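Local coordinates for acetone carboxylase alpha subunit (Xanthobacter autotrophicus Py2, PDB 5M45), which belongs to the hydantoinase B/oxoprolinase family and binds a manganese ion as the alpha subunit of a six-chain carboxylase assembly, at residues A[438-443]-A[452-457]; A[496-501]-A[523-528]; A[561-566]-A[608-613]; A[565-570]-A[615-620]; A[576-581]-A[588-593]. All coordinates share one frame; numbering follows the deposited sequence.

Contact 1: residues A[438-443]-A[452-457]; sequences WLQGGG and AVNSFE
Gly441 O is held by two neighbours in the partner strand: Val453 N donates to Gly441 O at 2.9 Å, while Ala452 CA makes a CA-H...O contact with Gly441 O, 3.2 Å from CA to O. Two residues back the same pattern recurs, with Ser455 N giving a hydrogen bond of 3.0 Å to Leu439 O in its carbonyl plane. Beyond that rung a water bridges the two chains, donating to Ser455 O at 2.8 Å and accepting from Leu439 N. On the face that carries Val453, its CG2 is met by Leu439 CD2 at 3.8 Å. On the other, Gln440 and Asn454 run alongside each other; Gln440 OE1 and Asn454 OD1 are both acceptors and do not bond. Asn454 OD1 accepts from Ser186 N, and Gln440 NE2 donates to Met187 O. A chi1 of -168° swings the Asn454 amide away from its own N, with ND2 3.5 Å from Trp438 CE3. Past the strands, Trp438 drives CZ3 over the centre of the Phe456 ring, an edge-to-face pair with planes at 74°. Phe456 also meets His175, a manganese ligand, edge-to-face. The whole is an antiparallel beta hairpin, strands 440-442 and 450-454, whose second arm runs on to Phe456, beside the manganese site.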
# COMPACT_ATOMS: atom_id res chain seq x y z
N TRP A 438 -24.03 -2.73 2.46
CA TRP A 438 -22.85 -3.32 3.11
C TRP A 438 -22.53 -2.61 4.44
O TRP A 438 -22.00 -1.47 4.47
CB TRP A 438 -21.64 -3.27 2.16
CG TRP A 438 -21.81 -4.04 0.90
CD1 TRP A 438 -22.26 -3.55 -0.32
CD2 TRP A 438 -21.56 -5.45 0.69
NE1 TRP A 438 -22.30 -4.55 -1.25
CE2 TRP A 438 -21.91 -5.73 -0.67
CE3 TRP A 438 -21.14 -6.49 1.51
CZ2 TRP A 438 -21.79 -7.01 -1.23
CZ3 TRP A 438 -21.01 -7.80 0.95
CH2 TRP A 438 -21.32 -8.03 -0.43
N LEU A 439 -22.89 -3.27 5.55
CA LEU A 439 -22.59 -2.77 6.89
C LEU A 439 -21.07 -2.88 7.12
O LEU A 439 -20.50 -3.95 7.01
CB LEU A 439 -23.37 -3.56 7.97
CG LEU A 439 -23.15 -3.23 9.46
CD1 LEU A 439 -24.36 -3.57 10.30
CD2 LEU A 439 -21.90 -3.89 10.08
N GLN A 440 -20.45 -1.75 7.41
CA GLN A 440 -18.96 -1.67 7.54
C GLN A 440 -18.56 -0.75 8.68
O GLN A 440 -19.34 0.08 9.13
CB GLN A 440 -18.35 -1.14 6.25
CG GLN A 440 -18.54 -2.09 5.06
CD GLN A 440 -18.08 -1.47 3.76
OE1 GLN A 440 -16.90 -1.51 3.42
NE2 GLN A 440 -19.01 -0.85 3.04
N GLY A 441 -17.32 -0.90 9.13
CA GLY A 441 -16.76 -0.12 10.23
C GLY A 441 -15.51 -0.72 10.83
O GLY A 441 -15.10 -1.82 10.47
N GLY A 442 -14.91 0.00 11.77
CA GLY A 442 -13.67 -0.43 12.40
C GLY A 442 -13.33 0.27 13.72
O GLY A 442 -14.02 1.19 14.16
N GLY A 443 -12.25 -0.20 14.33
CA GLY A 443 -11.79 0.25 15.65
C GLY A 443 -11.43 -0.95 16.51
O GLY A 443 -10.91 -1.96 15.99
N ALA A 452 -12.01 -4.72 11.77
CA ALA A 452 -12.97 -4.15 10.83
C ALA A 452 -14.09 -5.17 10.61
O ALA A 452 -13.91 -6.37 10.83
CB ALA A 452 -12.31 -3.79 9.51
N VAL A 453 -15.25 -4.67 10.23
CA VAL A 453 -16.42 -5.50 9.90
C VAL A 453 -16.90 -5.24 8.45
O VAL A 453 -16.66 -4.15 7.88
CB VAL A 453 -17.58 -5.34 10.91
CG1 VAL A 453 -17.11 -5.67 12.31
CG2 VAL A 453 -18.18 -3.93 10.92
N ASN A 454 -17.54 -6.27 7.89
CA ASN A 454 -18.12 -6.19 6.56
C ASN A 454 -19.17 -7.30 6.43
O ASN A 454 -18.85 -8.42 6.06
CB ASN A 454 -17.05 -6.34 5.47
CG ASN A 454 -17.58 -5.99 4.08
OD1 ASN A 454 -17.37 -4.90 3.58
ND2 ASN A 454 -18.27 -6.94 3.43
N SER A 455 -20.42 -6.97 6.76
CA SER A 455 -21.47 -7.98 6.82
C SER A 455 -21.84 -8.50 5.43
O SER A 455 -22.10 -7.69 4.49
CB SER A 455 -22.75 -7.42 7.46
OG SER A 455 -23.76 -8.41 7.43
N PHE A 456 -21.93 -9.83 5.33
CA PHE A 456 -22.43 -10.51 4.11
C PHE A 456 -23.93 -10.91 4.21
O PHE A 456 -24.39 -11.82 3.51
CB PHE A 456 -21.51 -11.69 3.70
CG PHE A 456 -20.45 -11.30 2.69
CD1 PHE A 456 -19.36 -10.51 3.05
CD2 PHE A 456 -20.52 -11.75 1.36
CE1 PHE A 456 -18.40 -10.15 2.13
CE2 PHE A 456 -19.58 -11.38 0.44
CZ PHE A 456 -18.50 -10.60 0.81
N GLU A 457 -24.71 -10.16 5.00
CA GLU A 457 -26.17 -10.28 4.96
C GLU A 457 -26.68 -9.98 3.54
O GLU A 457 -27.66 -10.59 3.16
CB GLU A 457 -26.87 -9.36 6.01
CG GLU A 457 -26.82 -9.95 7.42
CD GLU A 457 -27.67 -9.22 8.45
OE1 GLU A 457 -27.89 -7.99 8.38
OE2 GLU A 457 -28.14 -9.94 9.38
O HOH W 1 -24.37 -6.03 4.84

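Contact 2: residues A[496-501]-A[523-528]; sequences PLVYLG and LRMVWN
Val498 and Met525 exchange two backbone hydrogen bonds, Val498 N to Met525 O at 2.9 Å and Met525 N to Val498 O at 3.0 Å, both nearly straight, as a hydrogen-bonded pair of antiparallel strands should. Farther along, Leu500 N bonds to Leu523 O at 2.9 Å and Gly501 N reaches the same oxygen only weakly; with Leu500 and Gly501 both opposite Leu523, this is a classic beta bulge, and the chain turns a corner here. At the other end Trp527 N closes on Pro496 O. The side chains divide by face. Leu497, Tyr499, Arg524 and Val526 share one, where Leu497 CD2 meets Val526 CG2 at 3.9 Å. Val498 and Met525 lie side by side on the other, and Leu500 CD1 also touches Met525 CB; a chain of another protein packs on this side. Arg524 bends at chi2 (-53°) and lays its guanidinium flat on the Tyr499 ring, centres 4.2 Å apart and planes at 21°. Salt bridges to Glu495 and Glu457 and a bond to Ser522 fix that plane, and Glu457 takes the Tyr499 hydroxyl too. At the aliphatic end of the stack, Arg524 CD sits over the Tyr499 ring face, 4.3 Å from its centroid.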
# COMPACT_ATOMS: atom_id res chain seq x y z
N PRO A 496 -18.51 -6.29 17.07
CA PRO A 496 -18.91 -5.76 18.39
C PRO A 496 -20.28 -5.07 18.30
O PRO A 496 -20.40 -3.86 18.54
CB PRO A 496 -17.77 -4.80 18.73
CG PRO A 496 -17.41 -4.23 17.40
CD PRO A 496 -17.54 -5.38 16.42
N LEU A 497 -21.29 -5.88 17.98
CA LEU A 497 -22.66 -5.45 17.69
C LEU A 497 -23.60 -6.57 18.18
O LEU A 497 -23.23 -7.75 18.12
CB LEU A 497 -22.90 -5.27 16.16
CG LEU A 497 -21.95 -4.33 15.38
CD1 LEU A 497 -22.21 -4.48 13.88
CD2 LEU A 497 -22.15 -2.90 15.79
N VAL A 498 -24.81 -6.20 18.62
CA VAL A 498 -25.86 -7.18 18.92
C VAL A 498 -27.14 -6.92 18.14
O VAL A 498 -27.51 -5.78 17.89
CB VAL A 498 -26.20 -7.28 20.43
CG1 VAL A 498 -24.99 -7.80 21.21
CG2 VAL A 498 -26.65 -5.95 21.00
N TYR A 499 -27.80 -8.01 17.74
CA TYR A 499 -29.08 -7.96 17.05
C TYR A 499 -30.26 -7.57 17.95
O TYR A 499 -30.50 -8.20 18.97
CB TYR A 499 -29.39 -9.30 16.38
CG TYR A 499 -28.59 -9.59 15.13
CD1 TYR A 499 -27.33 -10.17 15.21
CD2 TYR A 499 -29.11 -9.31 13.88
CE1 TYR A 499 -26.59 -10.43 14.07
CE2 TYR A 499 -28.39 -9.54 12.74
CZ TYR A 499 -27.11 -10.12 12.83
OH TYR A 499 -26.38 -10.40 11.70
N LEU A 500 -30.96 -6.52 17.57
CA LEU A 500 -32.30 -6.20 18.11
C LEU A 500 -33.46 -6.50 17.14
O LEU A 500 -34.62 -6.31 17.49
CB LEU A 500 -32.34 -4.72 18.50
CG LEU A 500 -31.36 -4.21 19.57
CD1 LEU A 500 -31.65 -2.73 19.90
CD2 LEU A 500 -31.40 -5.03 20.84
N GLY A 501 -33.16 -6.87 15.89
CA GLY A 501 -34.17 -7.30 14.95
C GLY A 501 -33.60 -8.02 13.73
O GLY A 501 -32.46 -7.75 13.29
N LEU A 523 -31.73 -4.70 12.73
CA LEU A 523 -31.39 -3.57 13.57
C LEU A 523 -30.25 -4.01 14.48
O LEU A 523 -30.40 -4.99 15.22
CB LEU A 523 -32.58 -3.12 14.45
CG LEU A 523 -32.37 -1.91 15.37
CD1 LEU A 523 -31.92 -0.72 14.59
CD2 LEU A 523 -33.60 -1.54 16.18
N ARG A 524 -29.15 -3.26 14.43
CA ARG A 524 -27.97 -3.49 15.29
C ARG A 524 -27.81 -2.42 16.37
O ARG A 524 -28.05 -1.22 16.11
CB ARG A 524 -26.69 -3.52 14.47
CG ARG A 524 -26.77 -4.28 13.14
CD ARG A 524 -27.30 -5.70 13.24
NE ARG A 524 -26.99 -6.37 11.99
CZ ARG A 524 -25.82 -6.96 11.68
NH1 ARG A 524 -24.84 -7.07 12.55
NH2 ARG A 524 -25.65 -7.44 10.46
N MET A 525 -27.38 -2.85 17.54
CA MET A 525 -26.95 -1.97 18.62
C MET A 525 -25.46 -2.18 18.85
O MET A 525 -25.01 -3.32 18.98
CB MET A 525 -27.72 -2.24 19.92
CG MET A 525 -27.49 -1.16 20.99
SD MET A 525 -28.50 -1.26 22.51
CE MET A 525 -27.64 -2.60 23.32
N VAL A 526 -24.69 -1.10 18.91
CA VAL A 526 -23.24 -1.19 19.20
C VAL A 526 -23.03 -1.70 20.64
O VAL A 526 -23.69 -1.24 21.58
CB VAL A 526 -22.55 0.16 18.95
CG1 VAL A 526 -21.06 0.09 19.24
CG2 VAL A 526 -22.75 0.61 17.49
N TRP A 527 -22.12 -2.67 20.82
CA TRP A 527 -21.95 -3.34 22.10
C TRP A 527 -20.54 -3.97 22.27
O TRP A 527 -20.15 -4.86 21.49
CB TRP A 527 -23.04 -4.42 22.27
CG TRP A 527 -22.92 -5.15 23.57
CD1 TRP A 527 -22.43 -6.42 23.79
CD2 TRP A 527 -23.25 -4.62 24.85
NE1 TRP A 527 -22.45 -6.70 25.14
CE2 TRP A 527 -22.93 -5.61 25.81
CE3 TRP A 527 -23.73 -3.38 25.27
CZ2 TRP A 527 -23.15 -5.42 27.17
CZ3 TRP A 527 -23.95 -3.18 26.63
CH2 TRP A 527 -23.62 -4.19 27.58
N ASN A 528 -19.85 -3.57 23.35
CA ASN A 528 -18.47 -4.01 23.64
C ASN A 528 -17.45 -3.55 22.55
O ASN A 528 -16.43 -4.22 22.32
CB ASN A 528 -18.44 -5.53 23.89
CG ASN A 528 -17.39 -5.96 24.91
OD1 ASN A 528 -16.62 -5.16 25.41
ND2 ASN A 528 -17.34 -7.26 25.20

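Contact 3: residues A[561-566]-A[608-613]; sequences AAHKTN and TEEMFS
His563 points its imidazole edge at two partners at once. NE2 gives a nearly straight hydrogen bond of 2.8 Å to Glu610 OE1, which lies close to the imidazole plane; seen from the acid, the donor arrives from above the carboxylate, and the two planes stand 67° apart. Next along the ring, CE1 of His563 sits 3.4 Å above the plane of Phe612, over its centre, making an edge-to-face pair with centroids 4.4 Å apart. Met611 O approaches His563 CE1 obliquely at 3.2 Å. Glu610 can reach across because its CG is anti to the backbone N (chi1 159°) and the chain runs out extended. Its second oxygen forms a salt bridge with Lys600, and His563 ND1 is hydrogen-bonded to Asp616 OD2, so both imidazole nitrogens face carboxylates, an environment that would probably stabilise the doubly protonated ring. Ala561 CB adds an apolar touch, 4.0 Å from Phe612 CZ. The contact joins two sheets: strand 559-563, between 617-621 and 598-602 in its own sheet, and strand 610-612, which pairs with 532-535 in the other. The axes of 561-563 and 610-612 come within 8.8 Å, at 64°. Beside 610-612 lies the second copy of this protein, whose Asp308 accepts from Met611 N.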
# COMPACT_ATOMS: atom_id res chain seq x y z
N ALA A 561 -29.71 5.70 11.26
CA ALA A 561 -28.77 5.57 12.36
C ALA A 561 -29.16 6.49 13.50
O ALA A 561 -29.76 7.55 13.26
CB ALA A 561 -27.36 5.91 11.89
N ALA A 562 -28.81 6.11 14.73
CA ALA A 562 -29.14 6.91 15.92
C ALA A 562 -27.98 6.96 16.93
O ALA A 562 -27.45 5.94 17.32
CB ALA A 562 -30.42 6.39 16.59
N HIS A 563 -27.59 8.18 17.31
CA HIS A 563 -26.52 8.45 18.29
C HIS A 563 -27.09 9.03 19.58
O HIS A 563 -28.19 9.58 19.58
CB HIS A 563 -25.50 9.43 17.72
CG HIS A 563 -24.83 8.95 16.47
ND1 HIS A 563 -23.97 7.87 16.47
CD2 HIS A 563 -24.88 9.38 15.19
CE1 HIS A 563 -23.54 7.65 15.24
NE2 HIS A 563 -24.05 8.58 14.45
N LYS A 564 -26.35 8.90 20.68
CA LYS A 564 -26.75 9.40 22.00
C LYS A 564 -28.19 9.01 22.34
O LYS A 564 -29.01 9.85 22.71
CB LYS A 564 -26.62 10.92 22.05
CG LYS A 564 -25.23 11.44 21.72
CD LYS A 564 -25.35 12.89 21.24
CE LYS A 564 -24.14 13.75 21.58
NZ LYS A 564 -22.82 13.03 21.55
N THR A 565 -28.45 7.72 22.19
CA THR A 565 -29.81 7.16 22.27
C THR A 565 -30.42 7.16 23.67
O THR A 565 -31.65 7.10 23.81
CB THR A 565 -29.83 5.69 21.78
OG1 THR A 565 -28.96 4.91 22.61
CG2 THR A 565 -29.37 5.61 20.32
N ASN A 566 -29.56 7.17 24.70
CA ASN A 566 -29.96 6.96 26.10
C ASN A 566 -30.52 5.54 26.36
O ASN A 566 -31.23 5.32 27.34
CB ASN A 566 -30.95 8.05 26.55
CG ASN A 566 -31.04 8.19 28.08
OD1 ASN A 566 -30.06 8.06 28.80
ND2 ASN A 566 -32.26 8.45 28.56
N THR A 608 -18.97 8.11 4.44
CA THR A 608 -17.65 7.75 4.97
C THR A 608 -17.78 7.57 6.48
O THR A 608 -18.79 7.98 7.08
CB THR A 608 -16.58 8.81 4.65
OG1 THR A 608 -16.98 10.12 5.12
CG2 THR A 608 -16.36 8.87 3.13
N GLU A 609 -16.75 7.01 7.08
CA GLU A 609 -16.77 6.61 8.49
C GLU A 609 -17.17 7.76 9.46
O GLU A 609 -16.75 8.91 9.29
CB GLU A 609 -15.48 5.88 8.92
CG GLU A 609 -14.23 6.70 9.15
CD GLU A 609 -12.98 5.83 9.51
OE1 GLU A 609 -11.90 6.09 8.93
OE2 GLU A 609 -13.06 4.91 10.36
N GLU A 610 -18.03 7.40 10.42
CA GLU A 610 -18.52 8.33 11.46
C GLU A 610 -18.43 7.63 12.83
O GLU A 610 -18.63 6.42 12.92
CB GLU A 610 -19.97 8.72 11.06
CG GLU A 610 -20.92 9.26 12.10
CD GLU A 610 -22.26 9.67 11.48
OE1 GLU A 610 -23.33 9.03 11.76
OE2 GLU A 610 -22.25 10.63 10.66
N MET A 611 -18.10 8.40 13.87
CA MET A 611 -17.98 7.86 15.25
C MET A 611 -19.32 7.26 15.73
O MET A 611 -20.37 7.90 15.59
CB MET A 611 -17.49 8.94 16.22
CG MET A 611 -16.05 9.39 15.96
SD MET A 611 -15.53 10.78 16.94
CE MET A 611 -16.27 12.11 16.04
N PHE A 612 -19.28 6.04 16.25
CA PHE A 612 -20.39 5.42 16.97
C PHE A 612 -19.89 4.94 18.35
O PHE A 612 -18.69 4.54 18.52
CB PHE A 612 -20.96 4.17 16.22
CG PHE A 612 -21.89 4.46 15.06
CD1 PHE A 612 -21.41 5.05 13.88
CD2 PHE A 612 -23.21 4.04 15.08
CE1 PHE A 612 -22.24 5.28 12.80
CE2 PHE A 612 -24.07 4.27 13.99
CZ PHE A 612 -23.58 4.90 12.86
N SER A 613 -20.79 4.90 19.32
CA SER A 613 -20.52 4.37 20.66
C SER A 613 -21.51 3.29 21.05
O SER A 613 -22.60 3.21 20.48
CB SER A 613 -20.66 5.44 21.73
OG SER A 613 -19.90 6.58 21.38

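Contact 4: residues A[565-570]-A[615-620]; sequences TNLKEL and YDLYLN
Lys568 lies over one face of the Tyr615 ring. Its CB stands 3.8 Å from the centroid of that ring and 15° off the normal, a CH-pi contact displaced toward the phenol end, and Lys568 CG continues outward to 3.7 Å from Tyr615 OH. The backbone joins in: Lys568 N sits over the same face, 3.6 Å from Tyr615 CD1. Near the ring's other end Leu567 CB closes to 4.1 Å from Tyr615 CD1. The polar anchor is Thr565 OG1, which donates to Tyr615 O at 2.7 Å, coming from well above the carbonyl plane, and accepts from Leu567 N at 3.2 Å in an ST turn. With chi1 at 61°, OG1 is tucked between its own N and carbonyl carbon, where it can serve both partners, while CG2 rests against Asp616 CA. Deeper in, Leu567 CD1 meets Leu617 CD2 at 3.9 Å, the two leucines crossing at about a right angle. Asp616 turns its carboxylate elsewhere, to His563 and Ser613 N. The first turn of helix 567-573 is thus fastened to the start of strand 617-621, the middle strand of its five-stranded sheet, which runs between strand 520-526 and strand 559-563, the strand that leads into this helix.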
# COMPACT_ATOMS: atom_id res chain seq x y z
N THR A 565 -28.45 7.72 22.19
CA THR A 565 -29.81 7.16 22.27
C THR A 565 -30.42 7.16 23.67
O THR A 565 -31.65 7.10 23.81
CB THR A 565 -29.83 5.69 21.78
OG1 THR A 565 -28.96 4.91 22.61
CG2 THR A 565 -29.37 5.61 20.32
N ASN A 566 -29.56 7.17 24.70
CA ASN A 566 -29.96 6.96 26.10
C ASN A 566 -30.52 5.54 26.36
O ASN A 566 -31.23 5.32 27.34
CB ASN A 566 -30.95 8.05 26.55
CG ASN A 566 -31.04 8.19 28.08
OD1 ASN A 566 -30.06 8.06 28.80
ND2 ASN A 566 -32.26 8.45 28.56
N LEU A 567 -30.19 4.57 25.50
CA LEU A 567 -30.78 3.23 25.63
C LEU A 567 -30.38 2.50 26.91
O LEU A 567 -31.14 1.69 27.39
CB LEU A 567 -30.52 2.35 24.39
CG LEU A 567 -31.56 2.55 23.27
CD1 LEU A 567 -31.05 1.96 21.94
CD2 LEU A 567 -32.92 1.93 23.66
N LYS A 568 -29.19 2.76 27.47
CA LYS A 568 -28.82 2.11 28.75
C LYS A 568 -29.91 2.37 29.83
O LYS A 568 -30.37 1.45 30.48
CB LYS A 568 -27.46 2.57 29.23
CG LYS A 568 -27.01 1.81 30.46
CD LYS A 568 -25.62 2.20 30.93
CE LYS A 568 -25.42 1.61 32.30
NZ LYS A 568 -24.09 0.96 32.44
N GLU A 569 -30.30 3.63 29.97
CA GLU A 569 -31.32 4.04 30.95
C GLU A 569 -32.73 3.57 30.54
O GLU A 569 -33.51 3.16 31.40
CB GLU A 569 -31.28 5.56 31.14
CG GLU A 569 -32.08 6.12 32.30
CD GLU A 569 -31.88 5.27 33.60
OE1 GLU A 569 -32.89 4.60 34.04
OE2 GLU A 569 -30.71 5.24 34.14
N LEU A 570 -33.05 3.62 29.24
CA LEU A 570 -34.35 3.15 28.76
C LEU A 570 -34.53 1.64 28.98
O LEU A 570 -35.60 1.20 29.40
CB LEU A 570 -34.58 3.53 27.29
CG LEU A 570 -34.64 5.03 26.96
CD1 LEU A 570 -34.53 5.25 25.47
CD2 LEU A 570 -35.90 5.70 27.48
N TYR A 615 -24.49 1.41 22.60
CA TYR A 615 -25.93 1.75 22.67
C TYR A 615 -26.48 2.59 21.48
O TYR A 615 -27.68 2.82 21.40
CB TYR A 615 -26.33 2.36 24.04
CG TYR A 615 -26.11 1.43 25.22
CD1 TYR A 615 -27.05 0.51 25.58
CD2 TYR A 615 -24.97 1.56 26.03
CE1 TYR A 615 -26.90 -0.31 26.69
CE2 TYR A 615 -24.77 0.75 27.16
CZ TYR A 615 -25.75 -0.19 27.48
OH TYR A 615 -25.63 -1.02 28.57
N ASP A 616 -25.62 2.99 20.55
CA ASP A 616 -26.05 3.57 19.26
C ASP A 616 -26.66 2.49 18.34
O ASP A 616 -26.38 1.27 18.51
CB ASP A 616 -24.89 4.29 18.54
CG ASP A 616 -24.44 5.59 19.22
OD1 ASP A 616 -25.04 6.05 20.23
OD2 ASP A 616 -23.44 6.19 18.72
N LEU A 617 -27.49 2.94 17.38
CA LEU A 617 -28.22 2.04 16.48
C LEU A 617 -27.85 2.24 15.02
O LEU A 617 -27.56 3.36 14.60
CB LEU A 617 -29.73 2.26 16.61
CG LEU A 617 -30.38 1.96 17.96
CD1 LEU A 617 -31.86 2.32 17.91
CD2 LEU A 617 -30.20 0.51 18.39
N TYR A 618 -27.87 1.15 14.26
CA TYR A 618 -27.59 1.13 12.81
C TYR A 618 -28.57 0.15 12.16
O TYR A 618 -28.67 -1.01 12.61
CB TYR A 618 -26.12 0.66 12.60
CG TYR A 618 -25.57 0.60 11.17
CD1 TYR A 618 -26.03 -0.34 10.23
CD2 TYR A 618 -24.50 1.44 10.77
CE1 TYR A 618 -25.50 -0.41 8.95
CE2 TYR A 618 -23.98 1.38 9.49
CZ TYR A 618 -24.47 0.44 8.58
OH TYR A 618 -23.94 0.35 7.29
N LEU A 619 -29.30 0.61 11.12
CA LEU A 619 -30.22 -0.27 10.33
C LEU A 619 -29.51 -0.82 9.09
O LEU A 619 -29.12 -0.05 8.24
CB LEU A 619 -31.50 0.48 9.92
CG LEU A 619 -32.51 -0.32 9.08
CD1 LEU A 619 -33.13 -1.42 9.91
CD2 LEU A 619 -33.62 0.58 8.52
N ASN A 620 -29.36 -2.14 9.00
CA ASN A 620 -28.88 -2.83 7.79
C ASN A 620 -30.06 -3.29 6.92
O ASN A 620 -30.84 -4.16 7.32
CB ASN A 620 -28.00 -4.05 8.15
CG ASN A 620 -26.98 -4.39 7.07
OD1 ASN A 620 -26.54 -3.52 6.35
ND2 ASN A 620 -26.60 -5.66 6.96

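Contact 5: residues A[576-581]-A[588-593]; sequences EIPLGG and PTWDAM
Glu576 opens one limb of an irregular loop that links helix 567-573 to strand 598-602 and folds back on itself, the 590-593 turn lying against 576-581. A water joins the limbs at this end, donating to Glu576 O at 2.8 Å and to Met593 O at 2.8 Å, while the carboxylate of Glu576 comes across the methionine chain, OE1 being 3.8 Å from Met593 CE. Ile577 turns its side chain away, toward Leu567 and Ile571 of the helix, but its carbonyl carbon and the next nitrogen border the sulfur, with Pro578 N 3.6 Å from Met593 SD. The extended Met593 chain slides past the Pro578 ring in the opposite direction. Pro578 then lays CB on the face of Trp590, 3.7 Å from the centroid of the five-membered ring, a CH-pi contact 19° off the normal. Leu579 offers its carbonyl to the indole: Trp590 NE1 donates to Leu579 O at 3.2 Å, with the oxygen near the indole plane but the N-H well above the carbonyl plane. Gly580 has a positive phi (81°), and the chain turns past the six-membered ring there. Its O is buried without a polar partner, 3.4 Å from Trp590 CZ2 at the indole edge. Gly581 comes last, its C lying 3.3 Å from Trp590 CZ2.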
# COMPACT_ATOMS: atom_id res chain seq x y z
N GLU A 576 -40.22 1.41 26.53
CA GLU A 576 -40.27 0.76 25.20
C GLU A 576 -38.92 0.92 24.53
O GLU A 576 -38.31 2.00 24.56
CB GLU A 576 -41.21 1.44 24.20
CG GLU A 576 -42.67 1.66 24.52
CD GLU A 576 -43.35 2.30 23.27
OE1 GLU A 576 -43.75 1.51 22.36
OE2 GLU A 576 -43.44 3.58 23.18
N ILE A 577 -38.47 -0.14 23.88
CA ILE A 577 -37.22 -0.07 23.11
C ILE A 577 -37.41 -0.51 21.64
O ILE A 577 -38.27 -1.36 21.35
CB ILE A 577 -36.07 -0.82 23.79
CG1 ILE A 577 -36.41 -2.26 24.04
CG2 ILE A 577 -35.73 -0.16 25.12
CD1 ILE A 577 -35.32 -2.95 24.87
N PRO A 578 -36.67 0.12 20.71
CA PRO A 578 -36.76 -0.29 19.30
C PRO A 578 -36.34 -1.76 19.11
O PRO A 578 -35.25 -2.13 19.54
CB PRO A 578 -35.78 0.63 18.57
CG PRO A 578 -35.55 1.76 19.50
CD PRO A 578 -35.76 1.26 20.89
N LEU A 579 -37.22 -2.56 18.50
CA LEU A 579 -36.93 -3.95 18.15
C LEU A 579 -37.53 -4.27 16.78
O LEU A 579 -38.44 -3.55 16.29
CB LEU A 579 -37.49 -4.91 19.19
CG LEU A 579 -37.08 -4.74 20.67
CD1 LEU A 579 -38.09 -5.48 21.57
CD2 LEU A 579 -35.62 -5.20 20.87
N GLY A 580 -37.01 -5.31 16.12
CA GLY A 580 -37.53 -5.72 14.80
C GLY A 580 -37.00 -4.90 13.62
O GLY A 580 -35.84 -4.50 13.62
N GLY A 581 -37.87 -4.68 12.63
CA GLY A 581 -37.55 -3.89 11.44
C GLY A 581 -38.29 -2.55 11.41
O GLY A 581 -39.20 -2.31 12.18
N PRO A 588 -42.68 5.73 10.86
CA PRO A 588 -41.84 4.91 11.74
C PRO A 588 -42.31 4.91 13.20
O PRO A 588 -42.90 5.86 13.63
CB PRO A 588 -40.47 5.59 11.64
CG PRO A 588 -40.74 7.02 11.29
CD PRO A 588 -42.04 7.01 10.51
N THR A 589 -42.02 3.84 13.94
CA THR A 589 -42.35 3.75 15.37
C THR A 589 -41.13 4.03 16.27
O THR A 589 -41.29 4.50 17.41
CB THR A 589 -42.92 2.38 15.74
OG1 THR A 589 -41.97 1.35 15.41
CG2 THR A 589 -44.24 2.14 15.02
N TRP A 590 -39.91 3.73 15.79
CA TRP A 590 -38.73 3.83 16.63
C TRP A 590 -38.37 5.26 17.07
O TRP A 590 -37.94 5.49 18.19
CB TRP A 590 -37.48 3.24 15.92
CG TRP A 590 -37.54 1.80 15.60
CD1 TRP A 590 -38.34 0.84 16.19
CD2 TRP A 590 -36.74 1.11 14.63
NE1 TRP A 590 -38.08 -0.40 15.63
CE2 TRP A 590 -37.10 -0.26 14.68
CE3 TRP A 590 -35.75 1.51 13.73
CZ2 TRP A 590 -36.50 -1.21 13.85
CZ3 TRP A 590 -35.16 0.56 12.91
CH2 TRP A 590 -35.53 -0.79 12.98
N ASP A 591 -38.56 6.22 16.18
CA ASP A 591 -38.02 7.58 16.40
C ASP A 591 -38.62 8.24 17.65
O ASP A 591 -37.90 8.84 18.45
CB ASP A 591 -38.24 8.45 15.13
CG ASP A 591 -37.62 7.86 13.88
OD1 ASP A 591 -37.65 6.61 13.71
OD2 ASP A 591 -37.10 8.64 13.03
N ALA A 592 -39.93 8.06 17.85
CA ALA A 592 -40.61 8.60 19.04
C ALA A 592 -40.19 7.94 20.37
O ALA A 592 -40.43 8.51 21.42
CB ALA A 592 -42.12 8.52 18.85
N MET A 593 -39.60 6.75 20.31
CA MET A 593 -39.10 6.04 21.50
C MET A 593 -37.74 6.59 21.98
O MET A 593 -37.29 6.24 23.09
CB MET A 593 -38.92 4.54 21.19
CG MET A 593 -40.16 3.77 20.73
SD MET A 593 -39.74 2.03 20.36
CE MET A 593 -41.21 1.50 19.51
O HOH W 2 -38.79 4.72 24.91

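How the contacts relate
All five contacts are largely buried; the centre of contact 1 is nearest the centre of the chain, about 17 Å from it and close to the manganese site, and those of contacts 4 and 5 are farthest, about 32 and 33 Å, where a few exposed residues join in. Contacts 1 and 2 are strand pairs built on backbone bonds, tied together by Glu457; contacts 3 to 5 depend on side chains instead. Contacts 2, 3 and 4 share the five-stranded sheet, but contact 3 bridges it to a second sheet and contact 4 seats a helix on it. Contact 5 is nested in the loop that contacts 3 and 4 close, and its Gly580 N bonds to Leu500 O at the bulge of contact 2.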